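Local structure of putative C39-like peptidase (Bacillus anthracis, 3ERV) at residues P38-L43 and L55-Q60; H178-I183 and I192-K197. The protein is of unknown function but is probably a cysteine peptidase of the C39-like family, cutting peptide bonds in its substrates. All blocks are in the same frame, centred on the assembly; numbering follows the deposited sequence.

Contact 1. Residues P38-L43 and L55-Q60; sequences PFIQQL and LAMMLQ
The carboxamide of Q60 is met beyond its O/N end by two apolar groups of the incoming loop. I40 CD1 stands about 45° out of the amide plane, 3.5 Å from NE2, while P38 CB lies near the plane, past the oxygen and 3.4 Å from OE1. NE2 has its polar partner elsewhere, the carbonyl of V66, which helps to hold the amide in place; glutamine suits this partly exposed edge of the contact because its CB passes the proline ring at CG before the polar end is reached. With CG anti to its carbonyl carbon, beside the backbone N (chi1 -75°), the M57 chain reaches across the backbone of P38-I40, where P38 O lies 3.1 Å from its CG and 3.2 Å from its SD. The I40 and M57 side chains run alongside each other but head opposite ways, I40 CG1 resting 3.7 Å from M57 CG, and I40 CD1 reaches 4.0 Å from A56 CB. The small alanine allows this close approach to the helix. The M57 sulfur also takes a weak hydrogen bond from the loop: I40 N to SD measures 3.5 Å, with an N-H...S angle of 159°. Van der Waals packing thus joins the loop to helix 50-61: the polarisable thioether lies against backbone polar atoms, I40 fills the apolar side, and the N-H...S bond is a weak supplement.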
ATOM      1  N   PRO A  38      -6.775  -1.844  13.363  1.00 43.66           N
ATOM      2  CA  PRO A  38      -7.224  -3.249  13.241  1.00 43.30           C
ATOM      3  C   PRO A  38      -6.240  -4.108  12.423  1.00 44.25           C
ATOM      4  O   PRO A  38      -5.532  -3.604  11.586  1.00 43.92           O
ATOM      5  CB  PRO A  38      -8.581  -3.132  12.493  1.00 42.88           C
ATOM      6  CG  PRO A  38      -9.044  -1.794  12.712  1.00 45.19           C
ATOM      7  CD  PRO A  38      -7.806  -0.874  12.947  1.00 41.82           C
ATOM      8  N   PHE A  39      -6.191  -5.410  12.689  1.00 44.77           N
ATOM      9  CA  PHE A  39      -5.249  -6.276  12.015  1.00 44.81           C
ATOM     10  C   PHE A  39      -6.056  -7.207  11.124  1.00 44.73           C
ATOM     11  O   PHE A  39      -6.963  -7.889  11.596  1.00 44.89           O
ATOM     12  CB  PHE A  39      -4.368  -7.037  13.063  1.00 46.07           C
ATOM     13  CG  PHE A  39      -3.675  -8.280  12.522  1.00 48.01           C
ATOM     14  CD1 PHE A  39      -2.470  -8.205  11.894  1.00 50.47           C
ATOM     15  CD2 PHE A  39      -4.261  -9.543  12.688  1.00 54.61           C
ATOM     16  CE1 PHE A  39      -1.845  -9.381  11.395  1.00 55.68           C
ATOM     17  CE2 PHE A  39      -3.649 -10.709  12.208  1.00 57.08           C
ATOM     18  CZ  PHE A  39      -2.438 -10.621  11.557  1.00 54.33           C
ATOM     19  N   ILE A  40      -5.716  -7.215   9.831  1.00 45.29           N
ATOM     20  CA  ILE A  40      -6.284  -8.144   8.829  1.00 45.46           C
ATOM     21  C   ILE A  40      -5.168  -8.818   7.987  1.00 46.20           C
ATOM     22  O   ILE A  40      -4.122  -8.214   7.691  1.00 44.94           O
ATOM     23  CB  ILE A  40      -7.268  -7.409   7.865  1.00 45.39           C
ATOM     24  CG1 ILE A  40      -8.222  -6.510   8.670  1.00 46.03           C
ATOM     25  CG2 ILE A  40      -8.105  -8.452   7.044  1.00 43.54           C
ATOM     26  CD1 ILE A  40      -9.081  -5.543   7.821  1.00 44.42           C
ATOM     27  N   GLN A  41      -5.407 -10.073   7.608  1.00 46.45           N
ATOM     28  CA  GLN A  41      -4.505 -10.827   6.762  1.00 46.53           C
ATOM     29  C   GLN A  41      -5.158 -10.935   5.384  1.00 45.98           C
ATOM     30  O   GLN A  41      -6.363 -11.134   5.330  1.00 44.42           O
ATOM     31  CB  GLN A  41      -4.299 -12.235   7.358  1.00 47.39           C
ATOM     32  CG  GLN A  41      -3.360 -12.236   8.594  1.00 49.30           C
ATOM     33  CD  GLN A  41      -1.943 -11.698   8.284  1.00 55.89           C
ATOM     34  OE1 GLN A  41      -1.006 -12.485   8.023  1.00 54.62           O
ATOM     35  NE2 GLN A  41      -1.775 -10.343   8.320  1.00 56.87           N
ATOM     36  N   GLN A  42      -4.380 -10.824   4.291  1.00 44.42           N
ATOM     37  CA  GLN A  42      -4.960 -11.002   2.953  1.00 45.00           C
ATOM     38  C   GLN A  42      -5.375 -12.463   2.677  1.00 45.70           C
ATOM     39  O   GLN A  42      -6.415 -12.703   2.044  1.00 45.63           O
ATOM     40  CB  GLN A  42      -4.025 -10.479   1.851  1.00 44.69           C
ATOM     41  CG  GLN A  42      -2.661 -11.220   1.705  1.00 44.10           C
ATOM     42  CD  GLN A  42      -1.694 -10.456   0.804  1.00 41.89           C
ATOM     43  OE1 GLN A  42      -1.208  -9.405   1.164  1.00 47.90           O
ATOM     44  NE2 GLN A  42      -1.430 -10.987  -0.382  1.00 43.37           N
ATOM     45  N   LEU A  43      -4.571 -13.424   3.154  1.00 45.50           N
ATOM     46  CA  LEU A  43      -4.857 -14.849   2.920  1.00 46.65           C
ATOM     47  C   LEU A  43      -5.819 -15.315   3.952  1.00 45.88           C
ATOM     48  O   LEU A  43      -5.861 -14.754   5.033  1.00 47.50           O
ATOM     49  CB  LEU A  43      -3.582 -15.713   3.028  1.00 46.79           C
ATOM     50  CG  LEU A  43      -2.486 -15.363   2.052  1.00 47.70           C
ATOM     51  CD1 LEU A  43      -1.159 -16.041   2.439  1.00 48.56           C
ATOM     52  CD2 LEU A  43      -2.934 -15.755   0.634  1.00 48.24           C
ATOM     53  N   LEU A  55      -5.542  -1.070   2.849  1.00 38.67           N
ATOM     54  CA  LEU A  55      -6.558  -0.083   2.718  1.00 39.15           C
ATOM     55  C   LEU A  55      -7.747  -0.407   3.634  1.00 38.89           C
ATOM     56  O   LEU A  55      -8.248   0.492   4.280  1.00 40.52           O
ATOM     57  CB  LEU A  55      -7.009   0.093   1.249  1.00 38.63           C
ATOM     58  CG  LEU A  55      -8.043   1.243   1.128  1.00 39.28           C
ATOM     59  CD1 LEU A  55      -7.424   2.617   1.517  1.00 36.74           C
ATOM     60  CD2 LEU A  55      -8.686   1.284  -0.304  1.00 36.96           C
ATOM     61  N   ALA A  56      -8.170  -1.673   3.709  1.00 37.97           N
ATOM     62  CA  ALA A  56      -9.250  -2.045   4.610  1.00 38.27           C
ATOM     63  C   ALA A  56      -8.985  -1.704   6.097  1.00 39.50           C
ATOM     64  O   ALA A  56      -9.799  -1.046   6.764  1.00 39.56           O
ATOM     65  CB  ALA A  56      -9.652  -3.546   4.406  1.00 36.58           C
ATOM     66  N   MET A  57      -7.809  -2.061   6.581  1.00 40.19           N
ATOM     67  CA  MET A  57      -7.368  -1.688   7.939  1.00 41.12           C
ATOM     68  C   MET A  57      -7.424  -0.169   8.174  1.00 41.43           C
ATOM     69  O   MET A  57      -7.886   0.292   9.242  1.00 42.09           O
ATOM     70  CB  MET A  57      -5.916  -2.181   8.196  1.00 39.71           C
ATOM     71  CG  MET A  57      -5.761  -3.718   8.460  1.00 39.60           C
ATOM     72  SD  MET A  57      -4.042  -4.319   8.853  1.00 30.41           S
ATOM     73  CE  MET A  57      -3.431  -4.768   7.228  1.00 37.79           C
ATOM     74  N   MET A  58      -6.939   0.607   7.205  1.00 41.78           N
ATOM     75  CA  MET A  58      -6.944   2.074   7.298  1.00 41.19           C
ATOM     76  C   MET A  58      -8.359   2.605   7.371  1.00 41.74           C
ATOM     77  O   MET A  58      -8.690   3.420   8.267  1.00 43.11           O
ATOM     78  CB  MET A  58      -6.218   2.708   6.078  1.00 41.53           C
ATOM     79  CG  MET A  58      -5.867   4.277   6.136  1.00 40.41           C
ATOM     80  SD  MET A  58      -5.677   5.163   4.541  1.00 31.37           S
ATOM     81  CE  MET A  58      -7.440   5.317   4.156  1.00 39.86           C
ATOM     82  N   LEU A  59      -9.198   2.156   6.428  1.00 41.40           N
ATOM     83  CA  LEU A  59     -10.618   2.577   6.391  1.00 40.39           C
ATOM     84  C   LEU A  59     -11.407   2.227   7.676  1.00 40.45           C
ATOM     85  O   LEU A  59     -12.160   3.063   8.191  1.00 40.83           O
ATOM     86  CB  LEU A  59     -11.310   1.932   5.177  1.00 38.82           C
ATOM     87  CG  LEU A  59     -10.891   2.581   3.823  1.00 39.31           C
ATOM     88  CD1 LEU A  59     -11.622   1.925   2.644  1.00 37.40           C
ATOM     89  CD2 LEU A  59     -11.180   4.084   3.870  1.00 38.49           C
ATOM     90  N   GLN A  60     -11.270   0.988   8.156  1.00 40.07           N
ATOM     91  CA  GLN A  60     -11.823   0.579   9.456  1.00 41.82           C
ATOM     92  C   GLN A  60     -11.419   1.500  10.602  1.00 42.61           C
ATOM     93  O   GLN A  60     -12.282   1.958  11.372  1.00 44.09           O
ATOM     94  CB  GLN A  60     -11.429  -0.872   9.800  1.00 41.39           C
ATOM     95  CG  GLN A  60     -12.136  -1.836   8.934  1.00 43.05           C
ATOM     96  CD  GLN A  60     -11.746  -3.270   9.195  1.00 49.89           C
ATOM     97  OE1 GLN A  60     -11.004  -3.571  10.151  1.00 47.39           O
ATOM     98  NE2 GLN A  60     -12.252  -4.189   8.339  1.00 48.38           N
TER

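Contact 2. Residues H178-I183 and I192-K197; sequences HCVVLI and IRDPLK
I183 lays its CD1 over one face of the R193 guanidinium, nearer its margin than its centre and 3.7 Å from NH1; R193 NH2 is bonded to the carbonyl of V37. Behind them the antiparallel beta hairpin is fixed by the hydrogen-bonded pair V181 and R193: V181 N to R193 O is 3.0 Å and R193 N to V181 O is 2.8 Å. Beta-branched residues suit such extended strands, and V180 CG2 meets I192 CG2 at 4.0 Å on the other face. At the type I turn, H178 NE2 gives D194 OD1 a His-carboxylate hydrogen bond (2.7 Å, angle 158°), consistent with the His-Asp part of a Cys-His-Asp triad in this family. The oxygen lies in the ring plane, yet the nitrogen stands above the carboxylate plane. With CG anti to its backbone N (chi1 -174°), the carboxylate is carried toward H178. From the opposite face L196 N reaches OD1 at 2.9 Å, closing an Asx turn; the two donors grip OD1 and probably limit the carboxylate's rotation. L196 CD1 packs obliquely on the imidazole, 3.6 Å from H178 CE1. Strand 177-185 also pairs with strand 145-150, while helix 50-61 packs against H178, V181 and R193, and helix 132-140 against L182.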
ATOM      1  N   HIS A 178       5.084  -4.954  -2.454  1.00 49.15           N
ATOM      2  CA  HIS A 178       4.298  -5.225  -1.284  1.00 48.90           C
ATOM      3  C   HIS A 178       3.605  -3.956  -0.740  1.00 48.67           C
ATOM      4  O   HIS A 178       3.960  -2.802  -1.082  1.00 49.15           O
ATOM      5  CB  HIS A 178       5.178  -5.888  -0.222  1.00 48.78           C
ATOM      6  CG  HIS A 178       4.402  -6.543   0.892  1.00 50.07           C
ATOM      7  ND1 HIS A 178       3.229  -7.247   0.678  1.00 51.48           N
ATOM      8  CD2 HIS A 178       4.629  -6.598   2.227  1.00 51.25           C
ATOM      9  CE1 HIS A 178       2.774  -7.711   1.828  1.00 51.10           C
ATOM     10  NE2 HIS A 178       3.600  -7.326   2.787  1.00 52.88           N
ATOM     11  N   CYS A 179       2.607  -4.142   0.116  1.00 47.70           N
ATOM     12  CA  CYS A 179       1.885  -2.977   0.632  1.00 45.19           C
ATOM     13  C   CYS A 179       1.516  -3.239   2.059  1.00 44.54           C
ATOM     14  O   CYS A 179       1.013  -4.299   2.386  1.00 44.68           O
ATOM     15  CB  CYS A 179       0.640  -2.698  -0.226  1.00 44.98           C
ATOM     16  SG  CYS A 179      -0.363  -1.332   0.377  1.00 42.96           S
ATOM     17  N   VAL A 180       1.777  -2.263   2.913  1.00 44.55           N
ATOM     18  CA  VAL A 180       1.587  -2.408   4.362  1.00 43.33           C
ATOM     19  C   VAL A 180       1.031  -1.086   4.927  1.00 42.59           C
ATOM     20  O   VAL A 180       0.985  -0.063   4.243  1.00 41.85           O
ATOM     21  CB  VAL A 180       2.927  -2.836   5.123  1.00 44.60           C
ATOM     22  CG1 VAL A 180       3.579  -4.117   4.513  1.00 41.90           C
ATOM     23  CG2 VAL A 180       3.919  -1.698   5.175  1.00 43.30           C
ATOM     24  N   VAL A 181       0.600  -1.120   6.179  1.00 42.61           N
ATOM     25  CA  VAL A 181       0.144   0.073   6.877  1.00 42.73           C
ATOM     26  C   VAL A 181       1.217   0.481   7.852  1.00 44.65           C
ATOM     27  O   VAL A 181       1.604  -0.335   8.706  1.00 46.21           O
ATOM     28  CB  VAL A 181      -1.200  -0.156   7.688  1.00 42.44           C
ATOM     29  CG1 VAL A 181      -1.717   1.182   8.257  1.00 37.15           C
ATOM     30  CG2 VAL A 181      -2.275  -0.864   6.799  1.00 39.14           C
ATOM     31  N   LEU A 182       1.678   1.722   7.715  1.00 45.29           N
ATOM     32  CA  LEU A 182       2.575   2.362   8.674  1.00 46.71           C
ATOM     33  C   LEU A 182       1.795   2.828   9.892  1.00 47.58           C
ATOM     34  O   LEU A 182       0.906   3.696   9.801  1.00 48.43           O
ATOM     35  CB  LEU A 182       3.306   3.553   8.039  1.00 46.72           C
ATOM     36  CG  LEU A 182       4.224   4.381   8.973  1.00 46.46           C
ATOM     37  CD1 LEU A 182       5.419   3.568   9.478  1.00 46.41           C
ATOM     38  CD2 LEU A 182       4.706   5.650   8.291  1.00 47.86           C
ATOM     39  N   ILE A 183       2.094   2.248  11.040  1.00 46.90           N
ATOM     40  CA  ILE A 183       1.322   2.570  12.194  1.00 47.77           C
ATOM     41  C   ILE A 183       2.156   3.142  13.335  1.00 49.19           C
ATOM     42  O   ILE A 183       1.615   3.449  14.410  1.00 49.39           O
ATOM     43  CB  ILE A 183       0.541   1.347  12.728  1.00 47.43           C
ATOM     44  CG1 ILE A 183       1.490   0.295  13.346  1.00 46.95           C
ATOM     45  CG2 ILE A 183      -0.479   0.772  11.641  1.00 44.57           C
ATOM     46  CD1 ILE A 183       0.710  -0.753  14.223  1.00 45.38           C
ATOM     47  N   ILE A 192       4.676  -1.681  11.583  1.00 52.35           N
ATOM     48  CA  ILE A 192       3.699  -1.821  10.519  1.00 51.08           C
ATOM     49  C   ILE A 192       2.642  -2.880  10.810  1.00 50.59           C
ATOM     50  O   ILE A 192       2.819  -3.738  11.690  1.00 50.23           O
ATOM     51  CB  ILE A 192       4.390  -2.158   9.183  1.00 51.51           C
ATOM     52  CG1 ILE A 192       5.062  -3.534   9.284  1.00 51.28           C
ATOM     53  CG2 ILE A 192       5.402  -1.052   8.793  1.00 50.14           C
ATOM     54  CD1 ILE A 192       5.807  -3.943   8.041  1.00 51.49           C
ATOM     55  N   ARG A 193       1.540  -2.799  10.055  1.00 49.50           N
ATOM     56  CA  ARG A 193       0.622  -3.937   9.839  1.00 48.64           C
ATOM     57  C   ARG A 193       0.916  -4.506   8.448  1.00 48.23           C
ATOM     58  O   ARG A 193       0.790  -3.811   7.429  1.00 47.62           O
ATOM     59  CB  ARG A 193      -0.854  -3.494   9.920  1.00 48.13           C
ATOM     60  CG  ARG A 193      -1.312  -3.101  11.303  1.00 47.95           C
ATOM     61  CD  ARG A 193      -1.828  -4.262  12.143  1.00 45.59           C
ATOM     62  NE  ARG A 193      -2.350  -3.667  13.373  1.00 48.84           N
ATOM     63  CZ  ARG A 193      -1.715  -3.616  14.534  1.00 48.42           C
ATOM     64  NH1 ARG A 193      -0.512  -4.206  14.663  1.00 45.39           N
ATOM     65  NH2 ARG A 193      -2.300  -2.989  15.569  1.00 45.79           N
ATOM     66  N   ASP A 194       1.332  -5.765   8.410  1.00 47.99           N
ATOM     67  CA  ASP A 194       1.666  -6.429   7.163  1.00 48.26           C
ATOM     68  C   ASP A 194       0.647  -7.542   6.885  1.00 47.90           C
ATOM     69  O   ASP A 194       0.621  -8.553   7.617  1.00 48.40           O
ATOM     70  CB  ASP A 194       3.065  -7.017   7.301  1.00 48.97           C
ATOM     71  CG  ASP A 194       3.574  -7.610   6.019  1.00 50.89           C
ATOM     72  OD1 ASP A 194       2.764  -8.147   5.218  1.00 50.28           O
ATOM     73  OD2 ASP A 194       4.807  -7.507   5.819  1.00 56.29           O
ATOM     74  N   PRO A 195      -0.188  -7.368   5.830  1.00 47.18           N
ATOM     75  CA  PRO A 195      -1.284  -8.299   5.535  1.00 47.20           C
ATOM     76  C   PRO A 195      -0.814  -9.723   5.197  1.00 48.66           C
ATOM     77  O   PRO A 195      -1.634 -10.633   5.134  1.00 48.44           O
ATOM     78  CB  PRO A 195      -2.017  -7.656   4.331  1.00 46.74           C
ATOM     79  CG  PRO A 195      -1.040  -6.680   3.737  1.00 46.15           C
ATOM     80  CD  PRO A 195      -0.071  -6.276   4.828  1.00 46.82           C
ATOM     81  N   LEU A 196       0.490  -9.906   5.003  1.00 50.60           N
ATOM     82  CA  LEU A 196       1.071 -11.232   4.847  1.00 53.69           C
ATOM     83  C   LEU A 196       1.803 -11.776   6.081  1.00 55.37           C
ATOM     84  O   LEU A 196       2.353 -12.865   6.023  1.00 56.60           O
ATOM     85  CB  LEU A 196       2.056 -11.237   3.702  1.00 53.93           C
ATOM     86  CG  LEU A 196       1.435 -11.425   2.311  1.00 54.78           C
ATOM     87  CD1 LEU A 196       2.539 -11.288   1.259  1.00 56.73           C
ATOM     88  CD2 LEU A 196       0.741 -12.775   2.216  1.00 52.68           C
ATOM     89  N   LYS A 197       1.856 -11.042   7.179  1.00 56.91           N
ATOM     90  CA  LYS A 197       2.535 -11.575   8.363  1.00 59.19           C
ATOM     91  C   LYS A 197       1.595 -11.676   9.540  1.00 60.92           C
ATOM     92  O   LYS A 197       0.991 -10.689   9.964  1.00 61.03           O
ATOM     93  CB  LYS A 197       3.728 -10.721   8.759  1.00 58.58           C
ATOM     94  CG  LYS A 197       4.835 -10.644   7.747  1.00 60.36           C
ATOM     95  CD  LYS A 197       5.766  -9.466   8.088  1.00 61.94           C
ATOM     96  CE  LYS A 197       7.088  -9.561   7.381  1.00 62.54           C
ATOM     97  NZ  LYS A 197       7.738 -10.787   7.836  1.00 64.24           N
TER

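Contacts 1 and 2 have centres about 9 Å apart and adjoin directly along the loop 38-43. Q42 N lies 2.9 Å from P195 O, and Q41 NE2 lies 3.1 Å from D194 O, both probable hydrogen bonds that tie the loop to the turn bearing the aspartate. The helix of contact 1 reaches contact 2 as well: M57 packs on R193, and the first turn of the helix carries C50 beside H178. C50, H178 and D194 are placed as a Cys-His-Asp triad would be, consistent with a C39-like peptidase, though their catalytic role is inferred. Q42, whose side chain touches C50, sits much as the oxyanion-hole glutamine does in papain-like enzymes, though that role is inferred.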